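Local coordinates for protein PrgA (PDB 6Z9K) that provides surface exclusion that protects enterococcal cells against unwanted conjugation, extending far outside the cell and carrying the metal-binding CAP domain described here, at residues N17-F22 with K40-M45; F22-D27 with S188-G193; N173-D178 with S184-L189. All blocks are in the same frame, centred on the assembly; numbering follows the deposited sequence. Where two conformers were deposited one is given.

Contact 1: N17-F22 with K40-M45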
ATOM      1  N   ASN A  17       4.512  -9.969   9.624  1.00 18.27           N
ATOM      2  CA  ASN A  17       5.366 -11.101  10.083  1.00 19.55           C
ATOM      3  C   ASN A  17       5.704 -11.995   8.894  1.00 19.37           C
ATOM      4  O   ASN A  17       4.769 -12.511   8.249  1.00 20.24           O
ATOM      5  CB  ASN A  17       4.637 -11.889  11.154  1.00 19.77           C
ATOM      6  CG  ASN A  17       4.303 -11.026  12.349  1.00 21.30           C
ATOM      7  OD1 ASN A  17       5.212 -10.407  12.908  1.00 22.00           O
ATOM      8  ND2 ASN A  17       3.022 -10.940  12.696  1.00 21.62           N
ATOM      9  N   LEU A  18       6.985 -12.118   8.551  1.00 18.71           N
ATOM     10  CA  LEU A  18       7.340 -12.867   7.337  1.00 18.41           C
ATOM     11  C   LEU A  18       7.494 -14.321   7.718  1.00 17.71           C
ATOM     12  O   LEU A  18       8.085 -14.681   8.738  1.00 19.73           O
ATOM     13  CB  LEU A  18       8.618 -12.352   6.681  1.00 18.75           C
ATOM     14  CG  LEU A  18       8.576 -10.889   6.273  1.00 19.50           C
ATOM     15  CD1 LEU A  18       9.860 -10.506   5.562  1.00 19.79           C
ATOM     16  CD2 LEU A  18       7.370 -10.584   5.420  1.00 20.08           C
ATOM     17  N   PRO A  19       7.007 -15.217   6.853  1.00 17.09           N
ATOM     18  CA  PRO A  19       7.163 -16.654   7.072  1.00 17.78           C
ATOM     19  C   PRO A  19       8.522 -17.126   6.588  1.00 17.73           C
ATOM     20  O   PRO A  19       9.176 -16.459   5.771  1.00 18.34           O
ATOM     21  CB  PRO A  19       6.083 -17.235   6.159  1.00 17.72           C
ATOM     22  CG  PRO A  19       6.035 -16.272   5.011  1.00 16.93           C
ATOM     23  CD  PRO A  19       6.221 -14.908   5.648  1.00 16.65           C
ATOM     24  N   PRO A  20       8.980 -18.308   7.039  1.00 18.13           N
ATOM     25  CA  PRO A  20      10.167 -18.909   6.446  1.00 18.89           C
ATOM     26  C   PRO A  20      10.011 -19.132   4.949  1.00 18.23           C
ATOM     27  O   PRO A  20       8.887 -19.388   4.480  1.00 18.16           O
ATOM     28  CB  PRO A  20      10.299 -20.257   7.182  1.00 19.08           C
ATOM     29  CG  PRO A  20       9.493 -20.088   8.445  1.00 18.81           C
ATOM     30  CD  PRO A  20       8.343 -19.177   8.031  1.00 18.20           C
ATOM     31  N   LYS A  21      11.106 -18.958   4.215  1.00 18.03           N
ATOM     32  CA  LYS A  21      11.204 -19.169   2.756  1.00 18.82           C
ATOM     33  C   LYS A  21      10.508 -18.075   1.978  1.00 18.08           C
ATOM     34  O   LYS A  21      10.468 -18.158   0.762  1.00 18.06           O
ATOM     35  CB  LYS A  21      10.650 -20.528   2.320  1.00 19.27           C
ATOM     36  CG  LYS A  21      11.252 -21.675   3.087  1.00 20.14           C
ATOM     37  CD  LYS A  21      10.835 -22.971   2.475  1.00 20.83           C
ATOM     38  CE  LYS A  21      11.110 -24.117   3.391  1.00 21.57           C
ATOM     39  NZ  LYS A  21      10.666 -25.413   2.829  1.00 21.87           N
ATOM     40  N   PHE A  22      10.177 -16.956   2.602  1.00 17.25           N
ATOM     41  CA  PHE A  22       9.608 -15.821   1.853  1.00 17.56           C
ATOM     42  C   PHE A  22      10.650 -15.194   0.931  1.00 18.27           C
ATOM     43  O   PHE A  22      11.827 -15.118   1.288  1.00 18.64           O
ATOM     44  CB  PHE A  22       9.023 -14.786   2.811  1.00 17.03           C
ATOM     45  CG  PHE A  22       8.201 -13.730   2.095  1.00 16.71           C
ATOM     46  CD1 PHE A  22       7.020 -14.065   1.449  1.00 16.75           C
ATOM     47  CD2 PHE A  22       8.597 -12.403   2.059  1.00 17.93           C
ATOM     48  CE1 PHE A  22       6.240 -13.095   0.829  1.00 17.25           C
ATOM     49  CE2 PHE A  22       7.854 -11.453   1.367  1.00 17.16           C
ATOM     50  CZ  PHE A  22       6.662 -11.800   0.804  1.00 16.85           C
ATOM     51  N   LYS A  40      -0.351 -20.445   4.148  1.00 21.33           N
ATOM     52  CA  LYS A  40      -1.197 -20.781   5.313  1.00 24.47           C
ATOM     53  C   LYS A  40      -0.549 -20.221   6.590  1.00 23.88           C
ATOM     54  O   LYS A  40      -1.261 -19.568   7.421  1.00 24.35           O
ATOM     55  CB  LYS A  40      -1.411 -22.279   5.402  1.00 27.60           C
ATOM     56  CG  LYS A  40      -2.262 -22.721   6.574  1.00 29.49           C
ATOM     57  CD  LYS A  40      -2.310 -24.220   6.666  1.00 33.92           C
ATOM     58  CE  LYS A  40      -3.062 -24.712   7.889  1.00 36.01           C
ATOM     59  NZ  LYS A  40      -4.475 -24.938   7.496  1.00 40.10           N
ATOM     60  N   THR A  41       0.762 -20.370   6.708  1.00 24.05           N
ATOM     61  CA  THR A  41       1.548 -19.904   7.879  1.00 24.22           C
ATOM     62  C   THR A  41       1.413 -18.371   7.935  1.00 22.69           C
ATOM     63  O   THR A  41       1.131 -17.772   8.991  1.00 21.71           O
ATOM     64  CB  THR A  41       3.032 -20.280   7.747  1.00 26.41           C
ATOM     65  OG1 THR A  41       3.085 -21.706   7.785  1.00 31.95           O
ATOM     66  CG2 THR A  41       3.899 -19.702   8.840  1.00 28.32           C
ATOM     67  N   ALA A  42       1.732 -17.714   6.841  1.00 21.07           N
ATOM     68  CA  ALA A  42       1.814 -16.251   6.833  1.00 19.83           C
ATOM     69  C   ALA A  42       0.429 -15.649   7.114  1.00 19.34           C
ATOM     70  O   ALA A  42       0.359 -14.620   7.793  1.00 19.44           O
ATOM     71  CB  ALA A  42       2.311 -15.773   5.516  1.00 19.72           C
ATOM     72  N   LEU A  43      -0.641 -16.193   6.543  1.00 20.69           N
ATOM     73  CA  LEU A  43      -1.995 -15.603   6.802  1.00 21.61           C
ATOM     74  C   LEU A  43      -2.383 -15.789   8.276  1.00 23.48           C
ATOM     75  O   LEU A  43      -2.882 -14.834   8.901  1.00 23.49           O
ATOM     76  CB  LEU A  43      -3.019 -16.245   5.874  1.00 22.58           C
ATOM     77  CG  LEU A  43      -2.880 -15.857   4.403  1.00 22.07           C
ATOM     78  CD1 LEU A  43      -3.729 -16.743   3.522  1.00 23.43           C
ATOM     79  CD2 LEU A  43      -3.232 -14.395   4.163  1.00 21.84           C
ATOM     80  N   GLU A  44      -2.093 -16.963   8.846  1.00 23.50           N
ATOM     81  CA  GLU A  44      -2.327 -17.227  10.282  1.00 26.47           C
ATOM     82  C   GLU A  44      -1.552 -16.229  11.153  1.00 23.90           C
ATOM     83  O   GLU A  44      -2.128 -15.693  12.088  1.00 25.08           O
ATOM     84  CB  GLU A  44      -1.949 -18.678  10.594  1.00 30.52           C
ATOM     85  CG  GLU A  44      -1.963 -19.019  12.079  1.00 37.98           C
ATOM     86  CD  GLU A  44      -3.313 -18.904  12.771  1.00 43.71           C
ATOM     87  OE1 GLU A  44      -4.334 -18.844  12.046  1.00 48.37           O
ATOM     88  OE2 GLU A  44      -3.348 -18.916  14.051  1.00 51.32           O
ATOM     89  N   MET A  45      -0.274 -16.015  10.869  0.50 21.83           N
ATOM     90  CA  MET A  45       0.652 -15.239  11.721  0.50 21.41           C
ATOM     91  C   MET A  45       0.361 -13.736  11.567  0.50 20.37           C
ATOM     92  O   MET A  45       0.882 -12.956  12.366  0.50 20.17           O
ATOM     93  CB  MET A  45       2.109 -15.553  11.355  0.50 21.93           C
ATOM     94  CG  MET A  45       2.511 -16.967  11.754  0.50 22.59           C
ATOM     95  SD  MET A  45       2.452 -17.173  13.570  0.50 23.79           S
ATOM     96  CE  MET A  45       1.120 -18.350  13.754  0.50 24.61           C
TER
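Asn17 meets Met45 at the end of the 40-45 segment, where its amide reaches the backbone oxygen. With CG placed opposite the carbonyl carbon (chi1 -60°), the side chain swings towards the helix and ND2 donates to Met45 O at 3.0 Å. The bond is bent, 145° at the hydrogen, and ND2 stands off the plane of the Met45 carbonyl by 35°. The other end of the same amide is held too: OD1 accepts from Lys239 NZ, and two bonds together limit how the group can rotate.

Two residues on, the contact turns apolar. Pro19 turns the CB-CG-CD side of its ring to the Ala42 methyl, CG to CB 3.8 Å, with its CB and CD scarcely farther from that methyl. Beside it, Thr41 brings CG2 within 4.2 Å of Pro19 CB, while its OG1 turns back to Thr37 O within the helix. Pro19 also opens a type II beta turn that ends at Phe22. In the fold, the loop before helix 26-29 thus runs alongside helix 32-45, and Phe176 of helix 160-176 packs against both Pro19 and Ala42.

Contact 2: F22-D27 with S188-G193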
ATOM      1  N   PHE A  22      10.177 -16.956   2.602  1.00 17.25           N
ATOM      2  CA  PHE A  22       9.608 -15.821   1.853  1.00 17.56           C
ATOM      3  C   PHE A  22      10.650 -15.194   0.931  1.00 18.27           C
ATOM      4  O   PHE A  22      11.827 -15.118   1.288  1.00 18.64           O
ATOM      5  CB  PHE A  22       9.023 -14.786   2.811  1.00 17.03           C
ATOM      6  CG  PHE A  22       8.201 -13.730   2.095  1.00 16.71           C
ATOM      7  CD1 PHE A  22       7.020 -14.065   1.449  1.00 16.75           C
ATOM      8  CD2 PHE A  22       8.597 -12.403   2.059  1.00 17.93           C
ATOM      9  CE1 PHE A  22       6.240 -13.095   0.829  1.00 17.25           C
ATOM     10  CE2 PHE A  22       7.854 -11.453   1.367  1.00 17.16           C
ATOM     11  CZ  PHE A  22       6.662 -11.800   0.804  1.00 16.85           C
ATOM     12  N   SER A  23      10.210 -14.788  -0.261  1.00 17.95           N
ATOM     13  CA  SER A  23      11.023 -14.039  -1.243  1.00 18.64           C
ATOM     14  C   SER A  23      10.067 -13.339  -2.191  1.00 18.58           C
ATOM     15  O   SER A  23       8.870 -13.660  -2.148  1.00 20.40           O
ATOM     16  CB  SER A  23      11.953 -14.939  -2.007  1.00 19.67           C
ATOM     17  OG  SER A  23      11.211 -15.774  -2.872  1.00 21.31           O
ATOM     18  N   ALA A  24      10.579 -12.382  -2.948  1.00 20.01           N
ATOM     19  CA  ALA A  24       9.757 -11.579  -3.864  1.00 20.21           C
ATOM     20  C   ALA A  24       9.221 -12.473  -4.996  1.00 22.60           C
ATOM     21  O   ALA A  24       8.255 -12.057  -5.638  1.00 23.77           O
ATOM     22  CB  ALA A  24      10.583 -10.431  -4.382  1.00 20.95           C
ATOM     23  N   ASP A  25       9.744 -13.688  -5.141  1.00 23.48           N
ATOM     24  CA  ASP A  25       9.351 -14.574  -6.269  1.00 25.33           C
ATOM     25  C   ASP A  25       9.095 -15.974  -5.727  1.00 23.48           C
ATOM     26  O   ASP A  25       9.347 -16.967  -6.449  1.00 23.97           O
ATOM     27  CB  ASP A  25      10.416 -14.531  -7.369  1.00 27.96           C
ATOM     28  CG  ASP A  25      11.813 -14.871  -6.925  1.00 32.06           C
ATOM     29  OD1 ASP A  25      11.995 -15.029  -5.707  1.00 34.12           O
ATOM     30  OD2 ASP A  25      12.708 -15.038  -7.818  1.00 38.74           O
ATOM     31  N   TYR A  26       8.562 -16.084  -4.516  1.00 20.64           N
ATOM     32  CA  TYR A  26       8.371 -17.409  -3.878  1.00 20.11           C
ATOM     33  C   TYR A  26       7.459 -18.287  -4.764  1.00 20.74           C
ATOM     34  O   TYR A  26       7.528 -19.531  -4.675  1.00 19.77           O
ATOM     35  CB  TYR A  26       7.854 -17.266  -2.447  1.00 19.75           C
ATOM     36  CG  TYR A  26       6.391 -16.909  -2.271  1.00 19.18           C
ATOM     37  CD1 TYR A  26       5.391 -17.869  -2.402  1.00 19.10           C
ATOM     38  CD2 TYR A  26       6.035 -15.640  -1.861  1.00 18.26           C
ATOM     39  CE1 TYR A  26       4.057 -17.549  -2.211  1.00 20.45           C
ATOM     40  CE2 TYR A  26       4.695 -15.304  -1.684  1.00 18.57           C
ATOM     41  CZ  TYR A  26       3.713 -16.268  -1.837  1.00 19.09           C
ATOM     42  OH  TYR A  26       2.391 -15.956  -1.608  1.00 20.26           O
ATOM     43  N   ASP A  27       6.570 -17.653  -5.537  1.00 20.79           N
ATOM     44  CA  ASP A  27       5.592 -18.406  -6.370  1.00 22.13           C
ATOM     45  C   ASP A  27       6.301 -19.264  -7.431  1.00 23.60           C
ATOM     46  O   ASP A  27       5.677 -20.265  -7.915  1.00 24.77           O
ATOM     47  CB  ASP A  27       4.573 -17.432  -6.991  1.00 22.04           C
ATOM     48  CG  ASP A  27       5.261 -16.347  -7.777  1.00 22.94           C
ATOM     49  OD1 ASP A  27       5.962 -15.522  -7.162  1.00 22.60           O
ATOM     50  OD2 ASP A  27       5.029 -16.292  -9.012  1.00 24.97           O
ATOM     51  N   SER A 188       4.649  -6.715  -7.882  1.00 17.32           N
ATOM     52  CA  SER A 188       4.669  -5.263  -7.986  1.00 17.39           C
ATOM     53  C   SER A 188       5.137  -4.582  -6.698  1.00 16.37           C
ATOM     54  O   SER A 188       5.961  -3.671  -6.751  1.00 16.27           O
ATOM     55  CB  SER A 188       3.305  -4.791  -8.406  1.00 17.30           C
ATOM     56  OG  SER A 188       3.343  -3.392  -8.530  1.00 19.59           O
ATOM     57  N   LEU A 189       4.548  -4.957  -5.571  1.00 16.82           N
ATOM     58  CA  LEU A 189       4.886  -4.341  -4.274  1.00 16.82           C
ATOM     59  C   LEU A 189       6.368  -4.580  -3.955  1.00 17.07           C
ATOM     60  O   LEU A 189       6.987  -3.750  -3.270  1.00 17.08           O
ATOM     61  CB  LEU A 189       3.982  -4.933  -3.193  1.00 17.36           C
ATOM     62  CG  LEU A 189       2.514  -4.565  -3.217  1.00 17.96           C
ATOM     63  CD1 LEU A 189       1.815  -5.342  -2.120  1.00 19.92           C
ATOM     64  CD2 LEU A 189       2.316  -3.073  -2.997  1.00 19.44           C
ATOM     65  N   LEU A 190       6.933  -5.703  -4.428  1.00 17.76           N
ATOM     66  CA  LEU A 190       8.326  -6.019  -4.097  1.00 18.53           C
ATOM     67  C   LEU A 190       9.215  -5.827  -5.312  1.00 19.39           C
ATOM     68  O   LEU A 190      10.312  -6.375  -5.327  1.00 19.44           O
ATOM     69  CB  LEU A 190       8.380  -7.447  -3.546  1.00 18.42           C
ATOM     70  CG  LEU A 190       7.563  -7.693  -2.297  1.00 18.48           C
ATOM     71  CD1 LEU A 190       7.802  -9.122  -1.803  1.00 19.26           C
ATOM     72  CD2 LEU A 190       7.921  -6.696  -1.160  1.00 18.87           C
ATOM     73  N   GLN A 191       8.832  -4.977  -6.262  1.00 18.42           N
ATOM     74  CA  GLN A 191       9.671  -4.776  -7.476  1.00 20.60           C
ATOM     75  C   GLN A 191      10.958  -4.028  -7.120  1.00 20.54           C
ATOM     76  O   GLN A 191      10.897  -3.007  -6.438  1.00 19.22           O
ATOM     77  CB  GLN A 191       8.856  -4.021  -8.529  1.00 21.39           C
ATOM     78  CG  GLN A 191       9.604  -3.891  -9.834  1.00 24.44           C
ATOM     79  CD  GLN A 191       8.892  -3.097 -10.894  1.00 27.12           C
ATOM     80  OE1 GLN A 191       8.289  -3.669 -11.783  1.00 36.87           O
ATOM     81  NE2 GLN A 191       8.998  -1.781 -10.829  1.00 29.52           N
ATOM     82  N   ASP A 192      12.139  -4.503  -7.533  1.00 23.25           N
ATOM     83  CA  ASP A 192      13.354  -3.765  -7.095  1.00 24.42           C
ATOM     84  C   ASP A 192      13.442  -2.503  -7.977  1.00 23.58           C
ATOM     85  O   ASP A 192      12.857  -2.454  -9.089  1.00 26.34           O
ATOM     86  CB  ASP A 192      14.638  -4.613  -7.023  1.00 27.45           C
ATOM     87  CG  ASP A 192      15.743  -4.122  -6.072  1.00 29.19           C
ATOM     88  OD1 ASP A 192      15.591  -3.074  -5.311  1.00 26.33           O
ATOM     89  OD2 ASP A 192      16.800  -4.832  -6.057  1.00 32.00           O
ATOM     90  N   GLY A 193      14.010  -1.468  -7.414  1.00 22.97           N
ATOM     91  CA  GLY A 193      14.305  -0.200  -8.073  1.00 24.16           C
ATOM     92  C   GLY A 193      13.201   0.818  -7.866  1.00 22.89           C
ATOM     93  O   GLY A 193      13.411   1.991  -8.194  1.00 25.57           O
TER
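Leu190 reaches across to Ala24 and Phe22 with two parts of its side chain. Its CB sits against the Ala24 methyl, CB to CB 3.8 Å, while the CD1 branch extends further and fills the angle between the two partners. CD1 lies 3.8 Å from Ala24 CA and 3.9 Å from Phe22 CZ, and it is almost equally near the ring's CE2. It meets the aromatic ring obliquely, near CE2 and CZ. Phe22 holds CG anti to its backbone N (chi1 -169°), a setting that carries the ring in from the direction opposite to the leucine.

This small cluster is the close-packed part. Val87 and Leu91 touch both Phe22 and Leu190, and Leu175 of helix 160-176 adds to the leucine's surroundings. Beyond it the segments diverge: Gln191 and Asp192 are exposed, and Asp192 OD1 turns to Ser94 N. Leu190 itself is the first residue to leave the helical conformation after helix 184-189, and the leucine stands where that helix gives way to loop. Only 134 Å² is buried in all. Between the two segments the chemistry is wholly apolar, consistent with a join made by shape and exclusion of water; the nearby polar tie, Asp27 OD1 to His187 NE2, falls just outside the second segment.

Contact 3: N173-D178 with S184-L189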
ATOM      1  N   ASN A 173      -2.672  -9.600   2.242  1.00 17.20           N
ATOM      2  CA  ASN A 173      -3.336 -10.407   1.195  1.00 18.77           C
ATOM      3  C   ASN A 173      -2.540 -10.354  -0.102  1.00 16.74           C
ATOM      4  O   ASN A 173      -2.502 -11.417  -0.794  1.00 18.32           O
ATOM      5  CB  ASN A 173      -4.783  -9.943   1.005  1.00 19.14           C
ATOM      6  CG  ASN A 173      -5.699 -10.449   2.095  1.00 20.93           C
ATOM      7  OD1 ASN A 173      -5.350 -11.336   2.888  1.00 21.45           O
ATOM      8  ND2 ASN A 173      -6.895  -9.858   2.114  1.00 22.21           N
ATOM      9  N   MET A 174      -1.921  -9.235  -0.414  1.00 16.04           N
ATOM     10  CA  MET A 174      -1.142  -9.109  -1.641  1.00 16.30           C
ATOM     11  C   MET A 174       0.196  -9.840  -1.498  1.00 17.37           C
ATOM     12  O   MET A 174       0.637 -10.421  -2.469  1.00 17.52           O
ATOM     13  CB  MET A 174      -0.927  -7.655  -2.007  1.00 17.23           C
ATOM     14  CG  MET A 174      -2.214  -7.028  -2.515  1.00 18.11           C
ATOM     15  SD  MET A 174      -1.972  -5.264  -2.894  1.00 20.99           S
ATOM     16  CE  MET A 174      -3.523  -4.933  -3.722  1.00 21.20           C
ATOM     17  N   LEU A 175       0.809  -9.809  -0.313  1.00 17.37           N
ATOM     18  CA  LEU A 175       2.116 -10.498  -0.129  1.00 17.60           C
ATOM     19  C   LEU A 175       1.926 -12.013   0.003  1.00 18.43           C
ATOM     20  O   LEU A 175       2.860 -12.723  -0.398  1.00 18.45           O
ATOM     21  CB  LEU A 175       2.793  -9.944   1.117  1.00 17.70           C
ATOM     22  CG  LEU A 175       3.175  -8.487   1.032  1.00 17.83           C
ATOM     23  CD1 LEU A 175       3.627  -7.981   2.395  1.00 18.80           C
ATOM     24  CD2 LEU A 175       4.276  -8.260   0.038  1.00 19.39           C
ATOM     25  N   PHE A 176       0.843 -12.512   0.588  1.00 17.88           N
ATOM     26  CA  PHE A 176       0.756 -13.942   0.975  1.00 18.89           C
ATOM     27  C   PHE A 176      -0.448 -14.684   0.405  1.00 19.87           C
ATOM     28  O   PHE A 176      -0.554 -15.880   0.686  1.00 21.09           O
ATOM     29  CB  PHE A 176       0.772 -14.092   2.497  1.00 18.16           C
ATOM     30  CG  PHE A 176       1.862 -13.337   3.175  1.00 18.90           C
ATOM     31  CD1 PHE A 176       3.202 -13.549   2.844  1.00 18.39           C
ATOM     32  CD2 PHE A 176       1.565 -12.495   4.225  1.00 18.90           C
ATOM     33  CE1 PHE A 176       4.201 -12.842   3.493  1.00 19.12           C
ATOM     34  CE2 PHE A 176       2.565 -11.794   4.857  1.00 19.39           C
ATOM     35  CZ  PHE A 176       3.885 -11.976   4.517  1.00 19.29           C
ATOM     36  N   ASP A 177      -1.361 -14.017  -0.320  1.00 19.45           N
ATOM     37  CA  ASP A 177      -2.577 -14.713  -0.789  1.00 21.23           C
ATOM     38  C   ASP A 177      -2.926 -14.219  -2.176  1.00 20.39           C
ATOM     39  O   ASP A 177      -4.119 -14.086  -2.458  1.00 22.51           O
ATOM     40  CB  ASP A 177      -3.717 -14.554   0.207  1.00 23.42           C
ATOM     41  CG  ASP A 177      -4.838 -15.516  -0.067  1.00 25.07           C
ATOM     42  OD1 ASP A 177      -4.554 -16.581  -0.667  1.00 25.70           O
ATOM     43  OD2 ASP A 177      -5.961 -15.184   0.324  1.00 28.05           O
ATOM     44  N   ASP A 178      -1.919 -13.991  -3.021  1.00 18.86           N
ATOM     45  CA  ASP A 178      -2.128 -13.339  -4.343  1.00 19.19           C
ATOM     46  C   ASP A 178      -2.175 -14.363  -5.474  1.00 19.80           C
ATOM     47  O   ASP A 178      -2.052 -13.958  -6.587  1.00 20.35           O
ATOM     48  CB  ASP A 178      -1.005 -12.356  -4.623  1.00 18.43           C
ATOM     49  CG  ASP A 178      -1.315 -11.243  -5.559  1.00 18.61           C
ATOM     50  OD1 ASP A 178      -2.502 -10.813  -5.534  1.00 19.23           O
ATOM     51  OD2 ASP A 178      -0.387 -10.803  -6.282  1.00 20.23           O
ATOM     52  N   SER A 184       0.592 -10.962  -9.371  1.00 19.54           N
ATOM     53  CA  SER A 184       0.971  -9.637  -9.924  1.00 20.89           C
ATOM     54  C   SER A 184       1.232  -8.637  -8.799  1.00 18.35           C
ATOM     55  O   SER A 184       2.126  -7.759  -8.941  1.00 17.61           O
ATOM     56  CB  SER A 184      -0.077  -9.145 -10.876  1.00 24.53           C
ATOM     57  OG  SER A 184      -1.302  -9.139 -10.212  1.00 29.64           O
ATOM     58  N   HIS A 185       0.451  -8.673  -7.726  1.00 18.15           N
ATOM     59  CA  HIS A 185       0.612  -7.661  -6.643  1.00 17.62           C
ATOM     60  C   HIS A 185       1.832  -7.952  -5.771  1.00 17.44           C
ATOM     61  O   HIS A 185       2.578  -7.029  -5.415  1.00 17.63           O
ATOM     62  CB  HIS A 185      -0.589  -7.647  -5.713  1.00 18.93           C
ATOM     63  CG  HIS A 185      -1.842  -7.445  -6.472  1.00 21.45           C
ATOM     64  ND1 HIS A 185      -2.671  -8.498  -6.803  1.00 23.93           N
ATOM     65  CD2 HIS A 185      -2.330  -6.354  -7.084  1.00 22.78           C
ATOM     66  CE1 HIS A 185      -3.668  -8.040  -7.564  1.00 24.87           C
ATOM     67  NE2 HIS A 185      -3.495  -6.716  -7.748  1.00 25.56           N
ATOM     68  N   LEU A 186       2.033  -9.213  -5.449  1.00 17.70           N
ATOM     69  CA  LEU A 186       3.309  -9.617  -4.794  1.00 17.19           C
ATOM     70  C   LEU A 186       4.494  -9.040  -5.584  1.00 16.97           C
ATOM     71  O   LEU A 186       5.402  -8.375  -4.978  1.00 17.13           O
ATOM     72  CB  LEU A 186       3.393 -11.133  -4.680  1.00 17.78           C
ATOM     73  CG  LEU A 186       4.772 -11.653  -4.287  1.00 17.91           C
ATOM     74  CD1 LEU A 186       5.040 -11.370  -2.833  1.00 17.85           C
ATOM     75  CD2 LEU A 186       4.879 -13.143  -4.570  1.00 19.44           C
ATOM     76  N   HIS A 187       4.558  -9.318  -6.896  1.00 17.94           N
ATOM     77  CA  HIS A 187       5.698  -8.905  -7.731  1.00 18.87           C
ATOM     78  C   HIS A 187       5.795  -7.388  -7.795  1.00 18.25           C
ATOM     79  O   HIS A 187       6.901  -6.826  -7.733  1.00 19.12           O
ATOM     80  CB  HIS A 187       5.567  -9.523  -9.131  1.00 19.24           C
ATOM     81  CG  HIS A 187       5.569 -11.009  -9.078  1.00 20.96           C
ATOM     82  ND1 HIS A 187       5.105 -11.775 -10.128  1.00 21.55           N
ATOM     83  CD2 HIS A 187       5.899 -11.860  -8.079  1.00 22.02           C
ATOM     84  CE1 HIS A 187       5.178 -13.041  -9.795  1.00 23.64           C
ATOM     85  NE2 HIS A 187       5.682 -13.137  -8.544  1.00 24.05           N
ATOM     86  N   SER A 188       4.649  -6.715  -7.882  1.00 17.32           N
ATOM     87  CA  SER A 188       4.669  -5.263  -7.986  1.00 17.39           C
ATOM     88  C   SER A 188       5.137  -4.582  -6.698  1.00 16.37           C
ATOM     89  O   SER A 188       5.961  -3.671  -6.751  1.00 16.27           O
ATOM     90  CB  SER A 188       3.305  -4.791  -8.406  1.00 17.30           C
ATOM     91  OG  SER A 188       3.343  -3.392  -8.530  1.00 19.59           O
ATOM     92  N   LEU A 189       4.548  -4.957  -5.571  1.00 16.82           N
ATOM     93  CA  LEU A 189       4.886  -4.341  -4.274  1.00 16.82           C
ATOM     94  C   LEU A 189       6.368  -4.580  -3.955  1.00 17.07           C
ATOM     95  O   LEU A 189       6.987  -3.750  -3.270  1.00 17.08           O
ATOM     96  CB  LEU A 189       3.982  -4.933  -3.193  1.00 17.36           C
ATOM     97  CG  LEU A 189       2.514  -4.565  -3.217  1.00 17.96           C
ATOM     98  CD1 LEU A 189       1.815  -5.342  -2.120  1.00 19.92           C
ATOM     99  CD2 LEU A 189       2.316  -3.073  -2.997  1.00 19.44           C
TER
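Asp178 OD2 is gripped by two backbone N-H groups at the start of helix 184-189. Leu186 N donates to it at 3.0 Å in a fairly straight bond (163°), coming from above the carboxylate plane, and His185 N adds a shorter but strongly bent and weak one at 2.7 Å. The partner oxygen takes the imidazole: His185 ND1 donates to Asp178 OD1 at 2.6 Å through the syn lone pair, with the oxygen near the ring plane although carboxylate and ring are turned 55° apart. In Asp178 a chi1 of -155° swings CG to the far side from the backbone N, which sends the carboxylate towards the helix.

Here a His-carboxylate hydrogen bond positions a metal ligand. The magnesium ion of this CAP domain lies at His185, and Leu146 of strand 144-148 completes the protein side of the site; the short bond at ND1 fixes the ring's rotation and would probably make the imidazole a stronger donor to the metal. Met174 also packs on the histidine, obliquely. Its CG lies 3.6 Å from His185 CB, and the extended chain beyond brings its methyl CE to 3.8 Å from His185 CD2. Met174 CB also meets Leu189 CD1 at 3.6 Å, the two side chains crossing at about a right angle. Leu186 CD1 closes on Leu175 O, and Asn145 touches Met174, His185 and Leu189 from strand 144-148.

In the fold
From the N terminus, the chain first runs through the loop 17-22, and contact 1 closes a short, largely helical excursion by bringing helix 32-45 back against it. Contact 2 starts at Phe22, where the excursion leaves, and reaches some 160 residues ahead to the end of helix 184-189, so the two cross along the chain while sharing Phe22. Contact 3 is a local closure: it folds helix 184-189 back onto the end of helix 160-176 after contact 1 is complete. It lies within the long loop of contact 2 and ends on the same stretch, sharing Ser188 and Leu189 with it. Phe176 joins the three regions, its ring meeting that of Phe22 edge-to-face.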